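Local atomic coordinates of ESX secretion system protein EccC (Thermomonospora curvata, PDB entry 4NH0), a protein that forms the ATPase of the ESX (type VII) secretion system, which exports small proteins such as EsxA and EsxB, and might be its translocase subunit. Residues P971-L985 with G1037-V1050. Sequence-based numbering, arbitrary orientation.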
loop_
_atom_site.group_PDB
_atom_site.type_symbol
_atom_site.label_atom_id
_atom_site.label_comp_id
_atom_site.label_asym_id
_atom_site.label_seq_id
_atom_site.Cartn_x
_atom_site.Cartn_y
_atom_site.Cartn_z
ATOM N N PRO A 971 7.339 -22.751 60.116
ATOM C CA PRO A 971 6.861 -24.111 60.395
ATOM C C PRO A 971 5.694 -24.172 61.383
ATOM O O PRO A 971 5.034 -25.205 61.480
ATOM C CB PRO A 971 8.097 -24.796 60.979
ATOM C CG PRO A 971 9.236 -24.087 60.345
ATOM C CD PRO A 971 8.804 -22.652 60.240
ATOM N N GLN A 972 5.446 -23.083 62.102
ATOM C CA GLN A 972 4.300 -23.008 62.999
ATOM C C GLN A 972 3.112 -22.366 62.288
ATOM O O GLN A 972 2.014 -22.288 62.838
ATOM C CB GLN A 972 4.648 -22.223 64.267
ATOM C CG GLN A 972 5.768 -22.831 65.099
ATOM C CD GLN A 972 7.144 -22.504 64.556
ATOM O OE1 GLN A 972 7.353 -21.448 63.961
ATOM N NE2 GLN A 972 8.092 -23.413 64.754
ATOM N N GLN A 973 3.344 -21.903 61.063
ATOM C CA GLN A 973 2.292 -21.308 60.246
ATOM C C GLN A 973 1.811 -22.280 59.176
ATOM O O GLN A 973 0.628 -22.314 58.841
ATOM C CB GLN A 973 2.781 -20.017 59.587
ATOM C CG GLN A 973 2.818 -18.808 60.505
ATOM C CD GLN A 973 3.316 -17.562 59.799
ATOM O OE1 GLN A 973 4.229 -17.626 58.976
ATOM N NE2 GLN A 973 2.715 -16.422 60.115
ATOM N N ALA A 974 2.739 -23.068 58.640
ATOM C CA ALA A 974 2.418 -24.016 57.580
ATOM C C ALA A 974 3.421 -25.163 57.538
ATOM O O ALA A 974 4.627 -24.947 57.628
ATOM C CB ALA A 974 2.374 -23.310 56.239
ATOM N N ARG A 975 2.914 -26.384 57.399
ATOM C CA ARG A 975 3.770 -27.563 57.336
ATOM C C ARG A 975 3.539 -28.327 56.035
ATOM O O ARG A 975 2.537 -28.116 55.356
ATOM C CB ARG A 975 3.526 -28.470 58.542
ATOM C CG ARG A 975 3.347 -27.714 59.848
ATOM C CD ARG A 975 3.551 -28.613 61.054
ATOM N NE ARG A 975 4.964 -28.748 61.395
ATOM C CZ ARG A 975 5.558 -28.092 62.386
ATOM N NH1 ARG A 975 4.862 -27.252 63.139
ATOM N NH2 ARG A 975 6.848 -28.276 62.626
ATOM N N LEU A 976 4.469 -29.213 55.696
ATOM C CA LEU A 976 4.430 -29.907 54.413
ATOM C C LEU A 976 4.411 -31.423 54.555
ATOM O O LEU A 976 5.021 -31.981 55.465
ATOM C CB LEU A 976 5.631 -29.503 53.558
ATOM C CG LEU A 976 5.836 -28.021 53.257
ATOM C CD1 LEU A 976 7.183 -27.812 52.598
ATOM C CD2 LEU A 976 4.731 -27.502 52.367
ATOM N N ILE A 977 3.703 -32.081 53.642
ATOM C CA ILE A 977 3.746 -33.533 53.514
ATOM C C ILE A 977 3.823 -33.899 52.038
ATOM O O ILE A 977 2.993 -33.468 51.240
ATOM C CB ILE A 977 2.523 -34.208 54.155
ATOM C CG1 ILE A 977 2.527 -33.989 55.666
ATOM C CG2 ILE A 977 2.520 -35.695 53.849
ATOM C CD1 ILE A 977 1.391 -34.661 56.383
ATOM N N PHE A 978 4.824 -34.694 51.677
ATOM C CA PHE A 978 5.092 -34.987 50.276
ATOM C C PHE A 978 4.709 -36.406 49.876
ATOM O O PHE A 978 4.912 -37.354 50.633
ATOM C CB PHE A 978 6.573 -34.758 49.963
ATOM C CG PHE A 978 7.015 -33.333 50.125
ATOM C CD1 PHE A 978 7.380 -32.844 51.368
ATOM C CD2 PHE A 978 7.070 -32.485 49.035
ATOM C CE1 PHE A 978 7.789 -31.535 51.518
ATOM C CE2 PHE A 978 7.478 -31.174 49.179
ATOM C CZ PHE A 978 7.837 -30.699 50.423
ATOM N N ILE A 979 4.150 -36.537 48.679
ATOM C CA ILE A 979 3.925 -37.840 48.068
ATOM C C ILE A 979 4.678 -37.883 46.747
ATOM O O ILE A 979 4.158 -37.481 45.706
ATOM C CB ILE A 979 2.433 -38.125 47.835
ATOM C CG1 ILE A 979 1.661 -38.008 49.147
ATOM C CG2 ILE A 979 2.243 -39.511 47.236
ATOM C CD1 ILE A 979 0.200 -38.346 49.021
ATOM N N ASP A 980 5.915 -38.362 46.799
ATOM C CA ASP A 980 6.788 -38.329 45.637
ATOM C C ASP A 980 7.380 -39.703 45.355
ATOM O O ASP A 980 8.491 -40.011 45.783
ATOM C CB ASP A 980 7.898 -37.299 45.850
ATOM C CG ASP A 980 8.731 -37.075 44.610
ATOM O OD1 ASP A 980 8.273 -37.440 43.508
ATOM O OD2 ASP A 980 9.847 -36.530 44.735
ATOM N N TYR A 981 6.625 -40.524 44.630
ATOM C CA TYR A 981 7.049 -41.877 44.287
ATOM C C TYR A 981 8.352 -41.885 43.497
ATOM O O TYR A 981 9.207 -42.745 43.701
ATOM C CB TYR A 981 5.960 -42.591 43.484
ATOM C CG TYR A 981 4.766 -43.029 44.301
ATOM C CD1 TYR A 981 4.828 -43.086 45.686
ATOM C CD2 TYR A 981 3.578 -43.394 43.683
ATOM C CE1 TYR A 981 3.739 -43.490 46.433
ATOM C CE2 TYR A 981 2.485 -43.800 44.421
ATOM C CZ TYR A 981 2.570 -43.844 45.795
ATOM O OH TYR A 981 1.481 -44.248 46.532
ATOM N N SER A 982 8.495 -40.924 42.592
ATOM C CA SER A 982 9.682 -40.836 41.752
ATOM C C SER A 982 10.846 -40.213 42.507
ATOM O O SER A 982 11.977 -40.207 42.020
ATOM C CB SER A 982 9.384 -40.028 40.490
ATOM O OG SER A 982 8.351 -40.630 39.731
ATOM N N ARG A 983 10.558 -39.702 43.701
ATOM C CA ARG A 983 11.544 -39.012 44.528
ATOM C C ARG A 983 12.238 -37.914 43.726
ATOM O O ARG A 983 13.422 -38.010 43.407
ATOM C CB ARG A 983 12.563 -40.002 45.098
ATOM C CG ARG A 983 11.948 -41.322 45.541
ATOM C CD ARG A 983 12.845 -42.084 46.503
ATOM N NE ARG A 983 14.235 -41.643 46.456
ATOM C CZ ARG A 983 14.984 -41.433 47.534
ATOM N NH1 ARG A 983 14.474 -41.627 48.743
ATOM N NH2 ARG A 983 16.242 -41.033 47.406
ATOM N N SER A 984 11.474 -36.878 43.398
ATOM C CA SER A 984 11.962 -35.742 42.628
ATOM C C SER A 984 12.021 -34.494 43.498
ATOM O O SER A 984 12.550 -33.462 43.089
ATOM C CB SER A 984 11.059 -35.485 41.420
ATOM O OG SER A 984 11.221 -36.481 40.426
ATOM N N LEU A 985 11.464 -34.597 44.700
ATOM C CA LEU A 985 11.251 -33.432 45.550
ATOM C C LEU A 985 12.121 -33.442 46.803
ATOM O O LEU A 985 11.784 -32.804 47.799
ATOM C CB LEU A 985 9.774 -33.340 45.951
ATOM C CG LEU A 985 8.762 -32.653 45.027
ATOM C CD1 LEU A 985 8.926 -33.055 43.571
ATOM C CD2 LEU A 985 7.353 -32.966 45.494
ATOM N N GLY A 1037 -2.997 -23.862 65.291
ATOM C CA GLY A 1037 -1.960 -24.677 64.691
ATOM C C GLY A 1037 -1.618 -24.196 63.297
ATOM O O GLY A 1037 -2.074 -23.138 62.865
ATOM N N ALA A 1038 -0.816 -24.981 62.587
ATOM C CA ALA A 1038 -0.365 -24.604 61.256
ATOM C C ALA A 1038 -1.296 -25.135 60.173
ATOM O O ALA A 1038 -2.098 -26.036 60.415
ATOM C CB ALA A 1038 1.049 -25.106 61.023
ATOM N N GLU A 1039 -1.187 -24.562 58.980
ATOM C CA GLU A 1039 -1.913 -25.063 57.823
ATOM C C GLU A 1039 -1.119 -26.193 57.186
ATOM O O GLU A 1039 0.100 -26.254 57.326
ATOM C CB GLU A 1039 -2.166 -23.946 56.811
ATOM C CG GLU A 1039 -3.068 -22.838 57.327
ATOM C CD GLU A 1039 -3.385 -21.805 56.265
ATOM O OE1 GLU A 1039 -2.808 -21.888 55.161
ATOM O OE2 GLU A 1039 -4.214 -20.911 56.533
ATOM N N LEU A 1040 -1.805 -27.091 56.489
ATOM C CA LEU A 1040 -1.136 -28.233 55.882
ATOM C C LEU A 1040 -1.139 -28.152 54.363
ATOM O O LEU A 1040 -2.187 -27.988 53.742
ATOM C CB LEU A 1040 -1.788 -29.539 56.335
ATOM C CG LEU A 1040 -1.225 -30.812 55.702
ATOM C CD1 LEU A 1040 0.269 -30.923 55.955
ATOM C CD2 LEU A 1040 -1.947 -32.038 56.231
ATOM N N PHE A 1041 0.045 -28.266 53.775
ATOM C CA PHE A 1041 0.183 -28.297 52.326
ATOM C C PHE A 1041 0.556 -29.697 51.864
ATOM O O PHE A 1041 1.677 -30.156 52.085
ATOM C CB PHE A 1041 1.234 -27.291 51.858
ATOM C CG PHE A 1041 0.789 -25.861 51.946
ATOM C CD1 PHE A 1041 0.981 -25.133 53.107
ATOM C CD2 PHE A 1041 0.185 -25.245 50.866
ATOM C CE1 PHE A 1041 0.572 -23.816 53.187
ATOM C CE2 PHE A 1041 -0.226 -23.930 50.941
ATOM C CZ PHE A 1041 -0.032 -23.214 52.104
ATOM N N LEU A 1042 -0.391 -30.376 51.227
ATOM C CA LEU A 1042 -0.147 -31.715 50.712
ATOM C C LEU A 1042 0.377 -31.643 49.284
ATOM O O LEU A 1042 -0.380 -31.406 48.345
ATOM C CB LEU A 1042 -1.421 -32.555 50.773
ATOM C CG LEU A 1042 -1.290 -34.004 50.304
ATOM C CD1 LEU A 1042 -0.231 -34.728 51.114
ATOM C CD2 LEU A 1042 -2.623 -34.718 50.412
ATOM N N VAL A 1043 1.681 -31.844 49.132
ATOM C CA VAL A 1043 2.316 -31.775 47.824
ATOM C C VAL A 1043 2.413 -33.158 47.194
ATOM O O VAL A 1043 3.140 -34.023 47.680
ATOM C CB VAL A 1043 3.722 -31.158 47.918
ATOM C CG1 VAL A 1043 4.405 -31.197 46.567
ATOM C CG2 VAL A 1043 3.639 -29.733 48.436
ATOM N N VAL A 1044 1.672 -33.360 46.109
ATOM C CA VAL A 1044 1.638 -34.652 45.438
ATOM C C VAL A 1044 2.177 -34.562 44.016
ATOM O O VAL A 1044 1.609 -33.875 43.168
ATOM C CB VAL A 1044 0.210 -35.224 45.396
ATOM C CG1 VAL A 1044 0.204 -36.579 44.711
ATOM C CG2 VAL A 1044 -0.358 -35.331 46.799
ATOM N N ASP A 1045 3.276 -35.262 43.761
ATOM C CA ASP A 1045 3.871 -35.301 42.433
ATOM C C ASP A 1045 3.579 -36.646 41.780
ATOM O O ASP A 1045 3.500 -37.667 42.466
ATOM C CB ASP A 1045 5.379 -35.056 42.510
ATOM C CG ASP A 1045 5.979 -34.668 41.171
ATOM O OD1 ASP A 1045 5.322 -34.880 40.132
ATOM O OD2 ASP A 1045 7.115 -34.153 41.157
ATOM N N ASP A 1046 3.424 -36.637 40.457
ATOM C CA ASP A 1046 3.098 -37.836 39.691
ATOM C C ASP A 1046 1.835 -38.504 40.228
ATOM O O ASP A 1046 1.878 -39.627 40.728
ATOM C CB ASP A 1046 4.269 -38.822 39.706
ATOM C CG ASP A 1046 5.515 -38.253 39.063
ATOM O OD1 ASP A 1046 5.407 -37.689 37.954
ATOM O OD2 ASP A 1046 6.603 -38.367 39.665
ATOM N N TYR A 1047 0.713 -37.801 40.117
ATOM C CA TYR A 1047 -0.554 -38.271 40.664
ATOM C C TYR A 1047 -1.093 -39.488 39.920
ATOM O O TYR A 1047 -1.865 -40.268 40.475
ATOM C CB TYR A 1047 -1.588 -37.143 40.636
ATOM C CG TYR A 1047 -2.934 -37.516 41.214
ATOM C CD1 TYR A 1047 -3.138 -37.545 42.586
ATOM C CD2 TYR A 1047 -4.002 -37.830 40.387
ATOM C CE1 TYR A 1047 -4.367 -37.884 43.119
ATOM C CE2 TYR A 1047 -5.235 -38.169 40.911
ATOM C CZ TYR A 1047 -5.411 -38.194 42.277
ATOM O OH TYR A 1047 -6.638 -38.531 42.802
ATOM N N GLU A 1048 -0.685 -39.653 38.666
ATOM C CA GLU A 1048 -1.158 -40.773 37.863
ATOM C C GLU A 1048 -0.613 -42.095 38.391
ATOM O O GLU A 1048 -1.190 -43.154 38.154
ATOM C CB GLU A 1048 -0.769 -40.590 36.392
ATOM C CG GLU A 1048 0.701 -40.841 36.081
ATOM C CD GLU A 1048 1.595 -39.672 36.443
ATOM O OE1 GLU A 1048 1.086 -38.674 36.995
ATOM O OE2 GLU A 1048 2.809 -39.748 36.165
ATOM N N MET A 1049 0.499 -42.024 39.118
ATOM C CA MET A 1049 1.134 -43.213 39.671
ATOM C C MET A 1049 0.631 -43.512 41.078
ATOM O O MET A 1049 0.923 -44.567 41.638
ATOM C CB MET A 1049 2.654 -43.047 39.681
ATOM C CG MET A 1049 3.284 -43.012 38.300
ATOM S SD MET A 1049 4.925 -42.267 38.314
ATOM C CE MET A 1049 5.721 -43.228 39.599
ATOM N N VAL A 1050 -0.125 -42.578 41.647
ATOM C CA VAL A 1050 -0.677 -42.757 42.984
ATOM C C VAL A 1050 -2.187 -42.977 42.902
ATOM O O VAL A 1050 -2.836 -43.313 43.892
ATOM C CB VAL A 1050 -0.365 -41.545 43.893
ATOM C CG1 VAL A 1050 -1.323 -40.404 43.612
ATOM C CG2 VAL A 1050 -0.428 -41.941 45.360
#
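Ile979 CD1 packs against Val1044 CG2 (3.8 Å), the two side chains running alongside each other, in the parallel pair formed by strands 974-980 and 1039-1045 within the P-loop NTPase fold of the third FtsK domain. Seven backbone hydrogen bonds join the strands, running from Glu1039 N to Gln973 O through to Asp1045 N to Ile979 O. The middle is tightly packed on both faces. On one, Ile977 CG1 meets Leu1040 CD1 at 3.8 Å while its CG2 branch turns to Leu1042 CD1, and Leu1007 and Ile1011 of helix 1001-1017 cover this isoleucine. On the other, toward helix 954-968, Leu976 CD2 rests on Phe1041 CB (3.5 Å), Ala974 CB touches the edge of the Phe1041 ring, and Val1043 CG1 touches both Leu985 CD2 (3.6 Å) and the Phe978 ring.

The start of the pair is looser and nearer solvent: past exposed Gln972 and Gln973, Ala1038 CB touches mainly backbone and Arg975 CG. At the C-terminal ends, the Tyr981 side chain lies across that of Val1050, its CZ 3.6 Å from Val1050 CG2, and Met1049 O sits at the ring edge. Without the ring, as with an alanine here, a gap would probably open over Val1050 CG2, and Met1049 O would lose the ring edge beside it. The end of segment 1037-1050 reaches the nucleotide: Asp1045, its CG anti to the backbone N (chi1 -163°), bonds through OD2 to Ser955 of the ATP site, and Asp1046 touches the bound ATP. Exposed Ser982 donates from OG to Asp1046 OD2 at 2.9 Å, approaching from above the carboxylate plane, 51° out of it.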